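Local coordinates for protein tungsten-containing formylmethanofuran dehydrogenase 2 subunit C (Methanothermobacter wolfeii, PDB 5T5I) that forms, as subunit C, part of the tungsten-containing formylmethanofuran dehydrogenase complex of a methanogen, which probably catalyses the reductive fixation of carbon dioxide as formylmethanofuran, at residues T153-A158 and I172-V177; L189-G194 and V210-M215. All coordinates share one frame; numbering follows the deposited sequence.

Contact 1 (T153-A158 and I172-V177)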
# COMPACT_ATOMS: atom_id res chain seq x y z
N THR C 153 -1.49 -44.21 -10.24
CA THR C 153 -2.73 -43.42 -10.25
C THR C 153 -3.24 -43.30 -8.80
O THR C 153 -3.43 -44.31 -8.14
CB THR C 153 -3.80 -44.03 -11.15
OG1 THR C 153 -3.25 -44.27 -12.44
CG2 THR C 153 -5.03 -43.12 -11.29
N VAL C 154 -3.42 -42.07 -8.32
CA VAL C 154 -3.97 -41.78 -6.98
C VAL C 154 -5.31 -41.08 -7.23
O VAL C 154 -5.32 -40.01 -7.84
CB VAL C 154 -3.00 -40.88 -6.16
CG1 VAL C 154 -3.61 -40.49 -4.81
CG2 VAL C 154 -1.66 -41.56 -5.96
N HIS C 155 -6.43 -41.68 -6.78
CA HIS C 155 -7.77 -41.11 -7.02
C HIS C 155 -8.09 -39.94 -6.09
O HIS C 155 -8.88 -39.08 -6.47
CB HIS C 155 -8.86 -42.18 -6.96
CG HIS C 155 -8.80 -43.14 -8.10
ND1 HIS C 155 -9.85 -43.29 -8.96
CD2 HIS C 155 -7.78 -43.93 -8.52
CE1 HIS C 155 -9.48 -44.20 -9.85
NE2 HIS C 155 -8.23 -44.59 -9.64
N GLY C 156 -7.46 -39.90 -4.91
CA GLY C 156 -7.62 -38.81 -3.96
C GLY C 156 -6.52 -37.78 -4.12
O GLY C 156 -6.03 -37.55 -5.23
N ASN C 157 -6.09 -37.19 -3.01
CA ASN C 157 -5.01 -36.20 -2.95
C ASN C 157 -3.67 -36.82 -2.62
O ASN C 157 -3.61 -37.94 -2.11
CB ASN C 157 -5.33 -35.15 -1.88
CG ASN C 157 -6.66 -34.47 -2.08
OD1 ASN C 157 -7.03 -34.11 -3.20
ND2 ASN C 157 -7.43 -34.31 -1.02
N ALA C 158 -2.58 -36.08 -2.90
CA ALA C 158 -1.21 -36.46 -2.52
C ALA C 158 -0.52 -35.22 -1.93
O ALA C 158 -1.08 -34.12 -2.00
CB ALA C 158 -0.43 -37.03 -3.69
N ILE C 172 -0.44 -39.98 -12.19
CA ILE C 172 -1.70 -39.26 -12.32
C ILE C 172 -2.29 -39.05 -10.92
O ILE C 172 -2.52 -40.03 -10.21
CB ILE C 172 -2.70 -40.00 -13.26
CG1 ILE C 172 -2.12 -40.13 -14.69
CG2 ILE C 172 -4.06 -39.28 -13.28
CD1 ILE C 172 -2.88 -41.09 -15.59
N ILE C 173 -2.52 -37.79 -10.52
CA ILE C 173 -3.18 -37.46 -9.25
C ILE C 173 -4.54 -36.89 -9.65
O ILE C 173 -4.59 -35.83 -10.30
CB ILE C 173 -2.39 -36.44 -8.38
CG1 ILE C 173 -0.91 -36.82 -8.22
CG2 ILE C 173 -3.06 -36.24 -6.99
CD1 ILE C 173 -0.60 -38.19 -7.62
N LYS C 174 -5.63 -37.57 -9.31
CA LYS C 174 -6.97 -37.10 -9.68
C LYS C 174 -7.45 -35.95 -8.76
O LYS C 174 -8.28 -35.15 -9.18
CB LYS C 174 -7.95 -38.25 -9.75
CG LYS C 174 -7.55 -39.30 -10.79
CD LYS C 174 -8.64 -40.38 -11.02
CE LYS C 174 -8.93 -40.85 -12.44
NZ LYS C 174 -7.92 -40.48 -13.48
N GLY C 175 -6.91 -35.86 -7.55
CA GLY C 175 -7.19 -34.78 -6.61
C GLY C 175 -6.14 -33.68 -6.66
O GLY C 175 -5.53 -33.41 -7.70
N ASP C 176 -5.90 -33.07 -5.50
CA ASP C 176 -4.93 -31.98 -5.34
C ASP C 176 -3.58 -32.47 -4.81
O ASP C 176 -3.50 -33.54 -4.21
CB ASP C 176 -5.49 -30.96 -4.33
CG ASP C 176 -6.87 -30.45 -4.66
OD1 ASP C 176 -7.14 -30.22 -5.86
OD2 ASP C 176 -7.70 -30.32 -3.73
N VAL C 177 -2.54 -31.66 -5.00
CA VAL C 177 -1.21 -31.87 -4.42
C VAL C 177 -0.84 -30.62 -3.61
O VAL C 177 -1.41 -29.54 -3.81
CB VAL C 177 -0.09 -32.26 -5.41
CG1 VAL C 177 -0.42 -33.54 -6.17
CG2 VAL C 177 0.23 -31.13 -6.37
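Asn157 reaches across to the next coil with its amide oxygen: OD1 takes the backbone N of Asp176 at 2.8 Å, the N-H pointing nearly straight at OD1, although the nitrogen sits 23° out of the carbonyl plane. Its CG lies anti to the carbonyl carbon (chi1 -56°), which brings OD1 close to Gly175 CA; a side chain on Gly175 would run into OD1 and Gly156 O. One residue on, Ala158 N returns a bond to Asp176 O. These equivalent corners belong to successive coils of a right-handed parallel beta-helix, strands 151-154 and 170-173 stacking in register with bonds from Val154 N to Ile172 O and Lys174 N to Val154 O. On the face of Val154 and Ile173, chi1 and chi2 of Ile173 are both near -55°, folding CD1 back to lie 3.9 Å from Val154 CB and 4.1 Å from Ala158 CB. Beyond the strand ends His155 and Lys174 run alongside each other. Lys174 CD sits over one face of the imidazole, 4.0 Å from its centroid and offset toward the rim, a CH-pi contact, while His155 NE2 is hydrogen-bonded to Glu127 and Asp176 OD1 to Asn195 N.

Contact 2 (L189-G194 and V210-M215)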
# COMPACT_ATOMS: atom_id res chain seq x y z
N LEU C 189 5.99 -38.19 -17.23
CA LEU C 189 4.78 -37.38 -17.32
C LEU C 189 4.05 -37.38 -15.98
O LEU C 189 3.81 -38.44 -15.41
CB LEU C 189 3.87 -37.91 -18.45
CG LEU C 189 2.45 -37.34 -18.55
CD1 LEU C 189 2.45 -35.84 -18.80
CD2 LEU C 189 1.64 -38.07 -19.64
N ILE C 190 3.72 -36.19 -15.46
CA ILE C 190 2.93 -36.03 -14.25
C ILE C 190 1.67 -35.26 -14.66
O ILE C 190 1.77 -34.16 -15.21
CB ILE C 190 3.67 -35.30 -13.11
CG1 ILE C 190 4.90 -36.12 -12.65
CG2 ILE C 190 2.73 -35.03 -11.91
CD1 ILE C 190 5.90 -35.32 -11.81
N ILE C 191 0.48 -35.82 -14.37
CA ILE C 191 -0.79 -35.14 -14.62
C ILE C 191 -1.47 -34.91 -13.25
O ILE C 191 -1.75 -35.87 -12.55
CB ILE C 191 -1.74 -35.91 -15.58
CG1 ILE C 191 -1.09 -36.10 -16.98
CG2 ILE C 191 -3.09 -35.15 -15.70
CD1 ILE C 191 -1.85 -37.03 -17.92
N ILE C 192 -1.76 -33.66 -12.91
CA ILE C 192 -2.49 -33.29 -11.69
C ILE C 192 -3.86 -32.75 -12.14
O ILE C 192 -3.93 -31.69 -12.77
CB ILE C 192 -1.66 -32.29 -10.82
CG1 ILE C 192 -0.32 -32.95 -10.36
CG2 ILE C 192 -2.47 -31.82 -9.59
CD1 ILE C 192 0.79 -31.98 -10.14
N GLU C 193 -4.93 -33.49 -11.87
CA GLU C 193 -6.26 -33.09 -12.31
C GLU C 193 -6.86 -31.98 -11.43
O GLU C 193 -7.71 -31.24 -11.89
CB GLU C 193 -7.20 -34.29 -12.45
CG GLU C 193 -6.65 -35.34 -13.41
CD GLU C 193 -7.56 -36.51 -13.73
OE1 GLU C 193 -8.62 -36.66 -13.06
OE2 GLU C 193 -7.19 -37.32 -14.61
N GLY C 194 -6.38 -31.88 -10.20
CA GLY C 194 -6.78 -30.86 -9.25
C GLY C 194 -5.79 -29.71 -9.18
O GLY C 194 -5.16 -29.36 -10.18
N VAL C 210 1.43 -31.56 -16.23
CA VAL C 210 0.14 -30.98 -16.67
C VAL C 210 -0.70 -30.71 -15.42
O VAL C 210 -0.95 -31.63 -14.64
CB VAL C 210 -0.66 -31.87 -17.66
CG1 VAL C 210 -1.98 -31.19 -18.06
CG2 VAL C 210 0.18 -32.20 -18.90
N VAL C 211 -1.14 -29.45 -15.23
CA VAL C 211 -2.02 -29.06 -14.11
C VAL C 211 -3.36 -28.61 -14.71
O VAL C 211 -3.41 -27.59 -15.42
CB VAL C 211 -1.40 -27.98 -13.21
CG1 VAL C 211 -2.30 -27.68 -12.01
CG2 VAL C 211 0.01 -28.39 -12.75
N LYS C 212 -4.45 -29.36 -14.45
CA LYS C 212 -5.79 -29.03 -14.95
C LYS C 212 -6.53 -28.05 -14.02
O LYS C 212 -7.44 -27.36 -14.47
CB LYS C 212 -6.64 -30.28 -15.15
CG LYS C 212 -6.03 -31.31 -16.08
CD LYS C 212 -7.06 -32.40 -16.36
CE LYS C 212 -6.58 -33.45 -17.32
NZ LYS C 212 -7.61 -34.53 -17.53
N GLY C 213 -6.16 -28.03 -12.75
CA GLY C 213 -6.73 -27.10 -11.78
C GLY C 213 -5.88 -25.85 -11.65
O GLY C 213 -5.18 -25.45 -12.60
N MET C 214 -5.96 -25.21 -10.49
CA MET C 214 -5.25 -23.96 -10.22
C MET C 214 -3.90 -24.18 -9.55
O MET C 214 -3.83 -24.90 -8.56
CB MET C 214 -6.13 -23.08 -9.30
CG MET C 214 -5.49 -21.77 -8.89
SD MET C 214 -6.63 -20.72 -7.96
CE MET C 214 -5.78 -19.18 -8.05
N MET C 215 -2.86 -23.47 -10.03
CA MET C 215 -1.55 -23.41 -9.37
C MET C 215 -1.63 -22.09 -8.58
O MET C 215 -1.76 -21.04 -9.21
CB MET C 215 -0.37 -23.36 -10.36
CG MET C 215 -0.22 -24.60 -11.19
SD MET C 215 1.40 -24.73 -11.98
CE MET C 215 1.46 -23.25 -12.88
O HOH W 1 -5.87 -36.99 -17.19
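Ile192 is gripped by Val210 and Lys212 through its backbone: its N gives a straight bond to Val210 O at 2.8 Å, and its O receives Lys212 N at 2.9 Å. Val210 N closes the pattern on Ile190 O, making a parallel pairing in which Ile191 lies beside Val210 and Ile192 beside Val211. On the first of these faces Leu189 CD1 meets Val210 CG2 and Ile191 CG1 approaches Val210 CB; on the other, Ile192 CD1 reaches Val211 CG2 only at 4.5 Å. Past the strands, Lys212 and Glu193 lie side by side and point the same way, both extended beyond CG, with Lys212 CD 4.2 Å from Glu193 CG. Their charged ends, Glu193 OE2 and Lys212 NZ, stay 4.1 Å apart, too far for a salt bridge, and a water spans them, donating to OE2 and accepting from NZ; OE2 also has a long, weak ion pair with Lys174 NZ. An alanine in place of Lys212 is likely to leave this water without its amine donor and uncover the flank of the Glu193 chain. This is again one coil of the parallel beta-helix laid on the next, and at the turn Gly213 N makes a weak bond to Gly194 O; a side chain on Gly213 would clash with that oxygen. In the next shell, strand 236-239 covers Val210 and Lys212 through Leu238, and Tyr259 of strand 256-261 touches Val210. Asn195 OD1 takes Met214 N, while Asn265 bonds to Gly213 O through ND2 and to Met215 N through OD1.

Overall arrangement
Contact 1 closes before contact 2 opens along the chain, and their centres lie about 9 Å apart. They join coils of one beta-helix: strands 151-154, 170-173, 187-192 and 208-211 follow one another in parallel, and the middle pair links the two contacts directly, Ile173 N to Ile191 O at 2.9 Å and Ile173 O to Glu193 N at 2.8 Å, both probable hydrogen bonds. Inside, Val177 CG2 packs on Ile192 CD1. Contact 1 lies nearer the middle of the chain; contact 2 lies close to the C-terminal end of the stack, where strand 256-261 adds parallel to strand 208-211, and its other neighbour, strand 241-247, runs antiparallel, so the parallel run ends.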